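Local coordinates for methyltransferase-like protein (Saccharopolyspora spinosa, PDB 4PNE), which catalyses a [4+2] cycloaddition in spinosyn biosynthesis, as a standalone cyclase built like a SAM-dependent methyltransferase, at residues 79-84 and 104-109; 225-230 and 293-298. All coordinates share one frame; numbering follows the deposited sequence.

Contact 1: residues 79-84 and 104-109; sequences RLTDLV and GQPALR. With SAH (S-adenosyl-L-homocysteine), chain C.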
ATOM      1  N   ARG A  79       8.427   9.960  -2.938  1.00 13.10           N
ATOM      2  CA  ARG A  79       7.794  11.197  -2.501  1.00 11.75           C
ATOM      3  C   ARG A  79       6.506  10.878  -1.767  1.00 12.92           C
ATOM      4  O   ARG A  79       6.195  11.488  -0.731  1.00 15.35           O
ATOM      5  CB  ARG A  79       7.527  12.096  -3.707  1.00 13.56           C
ATOM      6  CG  ARG A  79       6.799  13.373  -3.399  1.00 18.00           C
ATOM      7  CD  ARG A  79       7.584  14.236  -2.464  1.00 22.86           C
ATOM      8  NE  ARG A  79       6.907  15.522  -2.295  1.00 27.84           N
ATOM      9  CZ  ARG A  79       6.790  16.185  -1.148  1.00 37.57           C
ATOM     10  NH1 ARG A  79       7.316  15.707  -0.021  1.00 32.51           N
ATOM     11  NH2 ARG A  79       6.145  17.348  -1.136  1.00 40.02           N
ATOM     12  N   LEU A  80       5.736   9.949  -2.294  1.00 12.00           N
ATOM     13  CA  LEU A  80       4.502   9.563  -1.643  1.00 12.27           C
ATOM     14  C   LEU A  80       4.812   8.997  -0.268  1.00 12.17           C
ATOM     15  O   LEU A  80       4.187   9.364   0.731  1.00 12.64           O
ATOM     16  CB  LEU A  80       3.723   8.574  -2.483  1.00 11.43           C
ATOM     17  CG  LEU A  80       2.377   8.214  -1.837  1.00 14.06           C
ATOM     18  CD1 LEU A  80       1.422   9.428  -1.736  1.00 15.99           C
ATOM     19  CD2 LEU A  80       1.695   7.149  -2.605  1.00 19.29           C
ATOM     20  N   THR A  81       5.791   8.125  -0.193  1.00 11.22           N
ATOM     21  CA  THR A  81       6.200   7.576   1.097  1.00 10.65           C
ATOM     22  C   THR A  81       6.503   8.681   2.105  1.00 13.18           C
ATOM     23  O   THR A  81       6.054   8.624   3.269  1.00 12.61           O
ATOM     24  CB  THR A  81       7.425   6.653   0.927  1.00 12.05           C
ATOM     25  OG1 THR A  81       7.030   5.490   0.190  1.00 11.23           O
ATOM     26  CG2 THR A  81       7.997   6.179   2.286  1.00 11.43           C
ATOM     27  N   ASP A  82       7.271   9.679   1.664  1.00 11.71           N
ATOM     28  CA  ASP A  82       7.672  10.797   2.530  1.00 12.83           C
ATOM     29  C   ASP A  82       6.474  11.609   3.008  1.00 16.04           C
ATOM     30  O   ASP A  82       6.402  12.031   4.180  1.00 12.78           O
ATOM     31  CB  ASP A  82       8.650  11.715   1.802  1.00 15.46           C
ATOM     32  CG  ASP A  82       9.993  11.045   1.504  1.00 17.85           C
ATOM     33  OD1 ASP A  82      10.272   9.975   2.084  1.00 17.96           O
ATOM     34  OD2 ASP A  82      10.773  11.605   0.687  1.00 20.79           O
ATOM     35  N   LEU A  83       5.508  11.809   2.132  1.00 12.97           N
ATOM     36  CA  LEU A  83       4.280  12.508   2.509  1.00 14.64           C
ATOM     37  C   LEU A  83       3.508  11.737   3.574  1.00 14.05           C
ATOM     38  O   LEU A  83       3.015  12.321   4.528  1.00 12.65           O
ATOM     39  CB  LEU A  83       3.364  12.702   1.302  1.00 17.58           C
ATOM     40  CG  LEU A  83       3.895  13.666   0.267  1.00 17.30           C
ATOM     41  CD1 LEU A  83       3.060  13.569  -1.001  1.00 21.88           C
ATOM     42  CD2 LEU A  83       3.817  15.097   0.848  1.00 18.30           C
ATOM     43  N   VAL A  84       3.426  10.428   3.414  1.00 11.78           N
ATOM     44  CA  VAL A  84       2.740   9.611   4.379  1.00 10.57           C
ATOM     45  C   VAL A  84       3.495   9.642   5.729  1.00 10.62           C
ATOM     46  O   VAL A  84       2.892   9.783   6.786  1.00 12.03           O
ATOM     47  CB  VAL A  84       2.570   8.175   3.870  1.00 13.07           C
ATOM     48  CG1 VAL A  84       2.020   7.245   4.981  1.00 13.05           C
ATOM     49  CG2 VAL A  84       1.627   8.195   2.673  1.00 14.03           C
ATOM     50  N   GLY A 104       8.955  -4.091   1.865  1.00 12.24           N
ATOM     51  CA  GLY A 104       9.528  -3.296   2.931  1.00 14.86           C
ATOM     52  C   GLY A 104      10.281  -2.051   2.490  1.00 10.73           C
ATOM     53  O   GLY A 104      10.904  -1.374   3.317  1.00 11.28           O
ATOM     54  N   GLN A 105      10.264  -1.721   1.191  1.00 11.14           N
ATOM     55  CA  GLN A 105      11.079  -0.601   0.759  1.00 12.04           C
ATOM     56  C   GLN A 105      10.651   0.739   1.422  1.00 10.71           C
ATOM     57  O   GLN A 105      11.513   1.498   1.853  1.00 10.63           O
ATOM     58  CB  GLN A 105      11.063  -0.519  -0.783  1.00 13.24           C
ATOM     59  CG  GLN A 105      11.997   0.495  -1.397  1.00 12.69           C
ATOM     60  CD  GLN A 105      11.383   1.905  -1.460  1.00 14.74           C
ATOM     61  OE1 GLN A 105      10.198   2.087  -1.230  1.00 13.58           O
ATOM     62  NE2 GLN A 105      12.195   2.891  -1.807  1.00 16.34           N
ATOM     63  N   PRO A 106       9.345   1.049   1.502  1.00 11.48           N
ATOM     64  CA  PRO A 106       8.943   2.282   2.155  1.00  8.28           C
ATOM     65  C   PRO A 106       9.287   2.286   3.655  1.00 13.10           C
ATOM     66  O   PRO A 106       9.732   3.305   4.169  1.00 10.53           O
ATOM     67  CB  PRO A 106       7.430   2.309   1.913  1.00 10.72           C
ATOM     68  CG  PRO A 106       7.231   1.531   0.663  1.00 12.00           C
ATOM     69  CD  PRO A 106       8.200   0.391   0.859  1.00 12.34           C
ATOM     70  N   ALA A 107       9.083   1.172   4.345  1.00 10.85           N
ATOM     71  CA  ALA A 107       9.447   1.103   5.759  1.00  8.94           C
ATOM     72  C   ALA A 107      10.937   1.369   5.964  1.00 11.14           C
ATOM     73  O   ALA A 107      11.327   2.076   6.871  1.00 13.25           O
ATOM     74  CB  ALA A 107       9.083  -0.223   6.339  1.00 11.97           C
ATOM     75  N   LEU A 108      11.772   0.769   5.127  1.00  9.63           N
ATOM     76  CA  LEU A 108      13.201   0.940   5.265  1.00  9.61           C
ATOM     77  C   LEU A 108      13.635   2.334   4.892  1.00 11.59           C
ATOM     78  O   LEU A 108      14.595   2.838   5.445  1.00 13.64           O
ATOM     79  CB  LEU A 108      13.947  -0.105   4.410  1.00  9.78           C
ATOM     80  CG  LEU A 108      13.794  -1.510   4.977  1.00 14.73           C
ATOM     81  CD1 LEU A 108      14.119  -2.583   3.960  1.00 14.74           C
ATOM     82  CD2 LEU A 108      14.640  -1.692   6.228  1.00 14.88           C
ATOM     83  N   ARG A 109      12.927   2.982   3.968  1.00 12.00           N
ATOM     84  CA  ARG A 109      13.241   4.367   3.639  1.00 11.14           C
ATOM     85  C   ARG A 109      13.052   5.283   4.841  1.00 10.54           C
ATOM     86  O   ARG A 109      13.905   6.151   5.143  1.00 14.91           O
ATOM     87  CB  ARG A 109      12.372   4.854   2.471  1.00 11.80           C
ATOM     88  CG  ARG A 109      12.555   6.325   2.131  1.00 12.21           C
ATOM     89  CD  ARG A 109      11.801   6.693   0.850  1.00 19.58           C
ATOM     90  NE  ARG A 109      11.915   8.120   0.631  1.00 16.01           N
ATOM     91  CZ  ARG A 109      12.969   8.692   0.059  1.00 17.57           C
ATOM     92  NH1 ARG A 109      13.970   7.948  -0.417  1.00 17.05           N
ATOM     93  NH2 ARG A 109      12.993  10.007  -0.089  1.00 19.46           N
TER
HETATM   94  N   SAH C 301       2.566  -0.836   1.383  1.00 14.33           N
HETATM   95  CA  SAH C 301       3.486  -1.448   0.419  1.00 14.15           C
HETATM   96  CB  SAH C 301       2.859  -2.545  -0.438  1.00 12.04           C
HETATM   97  CG  SAH C 301       1.504  -2.297  -1.052  1.00 15.82           C
HETATM   98  SD  SAH C 301       1.051  -3.639  -2.161  1.00 13.88           S
HETATM   99  C   SAH C 301       4.072  -0.376  -0.457  1.00 15.95           C
HETATM  100  O   SAH C 301       5.068  -0.616  -1.116  1.00 14.49           O
HETATM  101  OXT SAH C 301       3.592   0.761  -0.428  1.00 12.84           O
HETATM  102  C5' SAH C 301      -0.196  -4.411  -1.098  1.00 13.54           C
HETATM  103  C4' SAH C 301       0.385  -5.135   0.108  1.00 13.18           C
HETATM  104  O4' SAH C 301      -0.666  -5.506   0.992  1.00 13.04           O
HETATM  105  C3' SAH C 301       1.108  -6.427  -0.228  1.00 13.27           C
HETATM  106  O3' SAH C 301       2.316  -6.399   0.511  1.00 13.01           O
HETATM  107  C2' SAH C 301       0.158  -7.513   0.249  1.00 12.47           C
HETATM  108  O2' SAH C 301       0.737  -8.769   0.599  1.00 14.47           O
HETATM  109  C1' SAH C 301      -0.490  -6.822   1.446  1.00 11.84           C
HETATM  110  N9  SAH C 301      -1.756  -7.459   1.855  1.00 12.01           N
HETATM  111  C8  SAH C 301      -2.839  -7.819   1.121  1.00 17.45           C
HETATM  112  N7  SAH C 301      -3.752  -8.418   1.919  1.00 13.74           N
HETATM  113  C5  SAH C 301      -3.241  -8.455   3.165  1.00 11.02           C
HETATM  114  C6  SAH C 301      -3.712  -8.958   4.360  1.00 15.50           C
HETATM  115  N6  SAH C 301      -4.903  -9.530   4.451  1.00 16.07           N
HETATM  116  N1  SAH C 301      -2.961  -8.826   5.472  1.00 11.53           N
HETATM  117  C2  SAH C 301      -1.722  -8.221   5.431  1.00 13.25           C
HETATM  118  N3  SAH C 301      -1.223  -7.763   4.245  1.00 14.60           N
HETATM  119  C4  SAH C 301      -1.993  -7.855   3.138  1.00 11.18           C
HETATM  120  O   HOH W   1       9.422   4.578  -0.883  1.00 13.11           O
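The guanidinium of Arg109 and the carboxylate of Asp82 meet edge to edge, their planes only 27° apart, so the salt bridge runs along the rim of each group and not over a face. Arg109 presents its NE/NH2 side, and each nitrogen takes a different oxygen. NH2 of Arg109 gives a nearly straight bond (176°) to the syn lone pair of OD2 of Asp82, 2.8 Å away. NE of Arg109 reaches OD1 of Asp82 at 2.9 Å, rather more bent and tilted out of the carboxylate plane. Together the two bonds fix the rotation of both groups. An extended chain from CG to NE carries the guanidinium across to helix 73-88, where its NH1 also has a long, weak ion pair with Asp78. On the inner side Thr81 crosses Pro106 at about a right angle, OG1 of Thr81 lying 3.6 Å from CB of Pro106. Thr81 OG1 donates to a water 2.8 Å away, and the water in turn donates to OE1 of Gln105 at 2.6 Å. CG of Pro106 touches the ligand, 3.5 Å from the carboxylate O of S-adenosyl-L-homocysteine, and Thr81 packs on His61, which also binds it. Gly104 occupies the N-cap position of helix 105-113. The glycine-rich turn and helix that follow strand 95-99 are consistent with the GxGxxA motif of Rossmann-like methyltransferases, here beside the ligand's amino-acid end.

Contact 2: residues 225-230 and 293-298; sequences QLLESL and AILTAR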
ATOM      1  N   GLN A 225     -16.062   6.371   0.044  1.00 13.11           N
ATOM      2  CA  GLN A 225     -16.496   5.076   0.601  1.00 14.10           C
ATOM      3  C   GLN A 225     -15.474   4.553   1.604  1.00 16.63           C
ATOM      4  O   GLN A 225     -15.818   3.989   2.639  1.00 16.90           O
ATOM      5  CB  GLN A 225     -16.725   4.065  -0.520  1.00 12.19           C
ATOM      6  CG  GLN A 225     -17.988   4.397  -1.308  1.00 15.77           C
ATOM      7  CD  GLN A 225     -18.177   3.556  -2.554  1.00 17.06           C
ATOM      8  OE1 GLN A 225     -17.239   3.271  -3.300  1.00 16.27           O
ATOM      9  NE2 GLN A 225     -19.413   3.183  -2.808  1.00 19.02           N
ATOM     10  N   LEU A 226     -14.206   4.739   1.270  1.00 13.36           N
ATOM     11  CA  LEU A 226     -13.116   4.432   2.186  1.00 15.23           C
ATOM     12  C   LEU A 226     -13.244   5.250   3.483  1.00 14.39           C
ATOM     13  O   LEU A 226     -13.095   4.726   4.582  1.00 15.96           O
ATOM     14  CB  LEU A 226     -11.757   4.715   1.532  1.00 15.12           C
ATOM     15  CG  LEU A 226     -10.897   3.554   1.086  1.00 27.63           C
ATOM     16  CD1 LEU A 226      -9.652   4.120   0.411  1.00 29.55           C
ATOM     17  CD2 LEU A 226     -10.508   2.723   2.289  1.00 29.19           C
ATOM     18  N   LEU A 227     -13.514   6.550   3.335  1.00 14.05           N
ATOM     19  CA  LEU A 227     -13.680   7.428   4.486  1.00 15.02           C
ATOM     20  C   LEU A 227     -14.796   6.958   5.372  1.00 14.87           C
ATOM     21  O   LEU A 227     -14.656   6.891   6.592  1.00 16.00           O
ATOM     22  CB  LEU A 227     -13.971   8.862   4.073  1.00 20.64           C
ATOM     23  CG  LEU A 227     -12.766   9.659   3.626  1.00 25.04           C
ATOM     24  CD1 LEU A 227     -13.267  10.896   2.938  1.00 25.54           C
ATOM     25  CD2 LEU A 227     -11.881  10.005   4.803  1.00 25.23           C
ATOM     26  N   GLU A 228     -15.914   6.599   4.758  1.00 15.22           N
ATOM     27  CA  GLU A 228     -17.061   6.180   5.521  1.00 19.47           C
ATOM     28  C   GLU A 228     -16.810   4.849   6.269  1.00 14.08           C
ATOM     29  O   GLU A 228     -17.230   4.680   7.412  1.00 16.59           O
ATOM     30  CB  GLU A 228     -18.276   6.098   4.614  1.00 24.52           C
ATOM     31  CG  GLU A 228     -19.562   5.906   5.371  1.00 29.40           C
ATOM     32  CD  GLU A 228     -19.740   6.885   6.546  1.00 27.92           C
ATOM     33  OE1 GLU A 228     -19.347   8.068   6.419  1.00 32.35           O
ATOM     34  OE2 GLU A 228     -20.279   6.460   7.592  1.00 32.66           O
ATOM     35  N   SER A 229     -16.100   3.899   5.654  1.00 14.30           N
ATOM     36  CA  SER A 229     -15.678   2.708   6.375  1.00 14.05           C
ATOM     37  C   SER A 229     -14.762   3.010   7.565  1.00 15.02           C
ATOM     38  O   SER A 229     -14.887   2.407   8.625  1.00 16.77           O
ATOM     39  CB  SER A 229     -14.992   1.750   5.399  1.00 13.86           C
ATOM     40  OG  SER A 229     -15.982   1.116   4.582  1.00 17.46           O
ATOM     41  N   LEU A 230     -13.816   3.929   7.395  1.00 13.33           N
ATOM     42  CA  LEU A 230     -12.933   4.305   8.504  1.00 15.35           C
ATOM     43  C   LEU A 230     -13.711   4.922   9.655  1.00 15.58           C
ATOM     44  O   LEU A 230     -13.527   4.531  10.812  1.00 14.44           O
ATOM     45  CB  LEU A 230     -11.876   5.286   8.019  1.00 15.98           C
ATOM     46  CG  LEU A 230     -10.811   4.748   7.058  1.00 15.43           C
ATOM     47  CD1 LEU A 230     -10.001   5.895   6.489  1.00 19.10           C
ATOM     48  CD2 LEU A 230      -9.889   3.776   7.784  1.00 16.72           C
ATOM     49  N   ALA A 293      -6.137   8.820  -3.271  1.00  9.69           N
ATOM     50  CA  ALA A 293      -6.473   9.458  -1.983  1.00 11.52           C
ATOM     51  C   ALA A 293      -5.388   9.239  -0.950  1.00 10.54           C
ATOM     52  O   ALA A 293      -4.815   8.147  -0.876  1.00 10.34           O
ATOM     53  CB  ALA A 293      -7.819   8.908  -1.461  1.00 11.47           C
ATOM     54  N   ILE A 294      -5.052  10.295  -0.208  1.00 10.55           N
ATOM     55  CA  ILE A 294      -4.286  10.190   1.010  1.00  9.08           C
ATOM     56  C   ILE A 294      -5.200  10.555   2.170  1.00 12.94           C
ATOM     57  O   ILE A 294      -5.781  11.648   2.180  1.00 12.86           O
ATOM     58  CB  ILE A 294      -3.037  11.114   1.016  1.00 11.29           C
ATOM     59  CG1 ILE A 294      -2.172  10.862  -0.224  1.00 12.75           C
ATOM     60  CG2 ILE A 294      -2.236  10.910   2.294  1.00 17.25           C
ATOM     61  CD1 ILE A 294      -1.027  11.895  -0.355  1.00 14.22           C
ATOM     62  N   LEU A 295      -5.426   9.613   3.081  1.00 11.61           N
ATOM     63  CA  LEU A 295      -6.283   9.805   4.254  1.00 10.34           C
ATOM     64  C   LEU A 295      -5.473   9.698   5.550  1.00 14.10           C
ATOM     65  O   LEU A 295      -4.638   8.801   5.701  1.00 12.84           O
ATOM     66  CB  LEU A 295      -7.401   8.758   4.264  1.00 12.69           C
ATOM     67  CG  LEU A 295      -8.103   8.469   2.919  1.00 19.10           C
ATOM     68  CD1 LEU A 295      -9.120   7.333   3.043  1.00 22.57           C
ATOM     69  CD2 LEU A 295      -8.748   9.736   2.346  1.00 20.64           C
ATOM     70  N   THR A 296      -5.728  10.592   6.501  1.00 12.85           N
ATOM     71  CA  THR A 296      -5.165  10.516   7.845  1.00 10.58           C
ATOM     72  C   THR A 296      -6.334  10.420   8.806  1.00 19.57           C
ATOM     73  O   THR A 296      -7.307  11.179   8.731  1.00 13.59           O
ATOM     74  CB  THR A 296      -4.275  11.726   8.165  1.00 18.57           C
ATOM     75  OG1 THR A 296      -3.356  11.931   7.082  1.00 23.26           O
ATOM     76  CG2 THR A 296      -3.505  11.519   9.469  1.00 20.42           C
ATOM     77  N   ALA A 297      -6.257   9.444   9.695  1.00 13.99           N
ATOM     78  CA  ALA A 297      -7.301   9.171  10.643  1.00 13.82           C
ATOM     79  C   ALA A 297      -6.665   8.853  11.959  1.00 13.94           C
ATOM     80  O   ALA A 297      -5.461   8.574  12.008  1.00 13.94           O
ATOM     81  CB  ALA A 297      -8.148   8.029  10.184  1.00 16.55           C
ATOM     82  N   ARG A 298      -7.421   8.961  13.052  1.00 15.48           N
ATOM     83  CA  ARG A 298      -6.846   8.588  14.346  1.00 15.73           C
ATOM     84  C   ARG A 298      -7.861   7.905  15.261  1.00 13.04           C
ATOM     85  O   ARG A 298      -9.077   8.086  15.136  1.00 13.90           O
ATOM     86  CB  ARG A 298      -6.255   9.792  15.034  1.00 22.14           C
ATOM     87  CG  ARG A 298      -7.233  10.590  15.777  1.00 22.90           C
ATOM     88  CD  ARG A 298      -6.536  11.518  16.723  1.00 20.45           C
ATOM     89  NE  ARG A 298      -7.448  12.607  16.974  1.00 27.31           N
ATOM     90  CZ  ARG A 298      -7.157  13.675  17.688  1.00 26.51           C
ATOM     91  NH1 ARG A 298      -5.957  13.800  18.252  1.00 26.85           N
ATOM     92  NH2 ARG A 298      -8.080  14.604  17.830  1.00 23.89           N
TER
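Leu295 points from strand 293-298 into three leucines of helix 225-230, a helix-on-sheet layer at the antiparallel side of the Rossmann-like methyltransferase fold. The two segments run almost parallel, 14° between their directions, with axes 10.3 Å apart. Leu226, Leu227 and Leu230 each lie aslant to Leu295, and its two methyl branches divide the work. CD2 of Leu295 faces CD2 of Leu227 at 4.0 Å; CD1 takes the other two leucines, one turn apart on the helix. Leu227 starts off to one side at its CB, but its chain (CG anti to the carbonyl carbon, chi1 -79°) brings its end nearer the strand. Ala297, two residues on from Leu295, also turns its CB to the helix, opposite Leu230, their CA atoms 7.7 Å apart. The four leucines are buried, and the contact is wholly apolar. Trp240 of strand 236-242 touches both Leu227 and Leu295, while Leu193 of strand 191-200 packs on Leu230, so the helix spans three neighbouring strands. CD1 of Leu295 sits 3.8 Å from CD1 of Leu230 and 4.0 Å from CB of Leu226.

From the N terminus, helix 73-88 comes first; the chain then passes through strand 95-99 and enters helix 105-113, where contact 1 closes a short loop of 19 residues. Strands and helices of the parallel part follow before helix 223-233 opens contact 2, which closes at segment 293-298, with 62 residues between the two segments. The two loops are in series and neither nests nor crosses. Contact 1 joins neighbouring helices beside the bound S-adenosyl-L-homocysteine; contact 2 fastens a helix to the antiparallel edge region of the sheet. Their centres are 19 Å apart, yet they touch: CD1 of Leu80 packs 3.7 Å from CD1 of Ile294, placing helices 73-88 and 223-233 on opposite faces of strand 290-298.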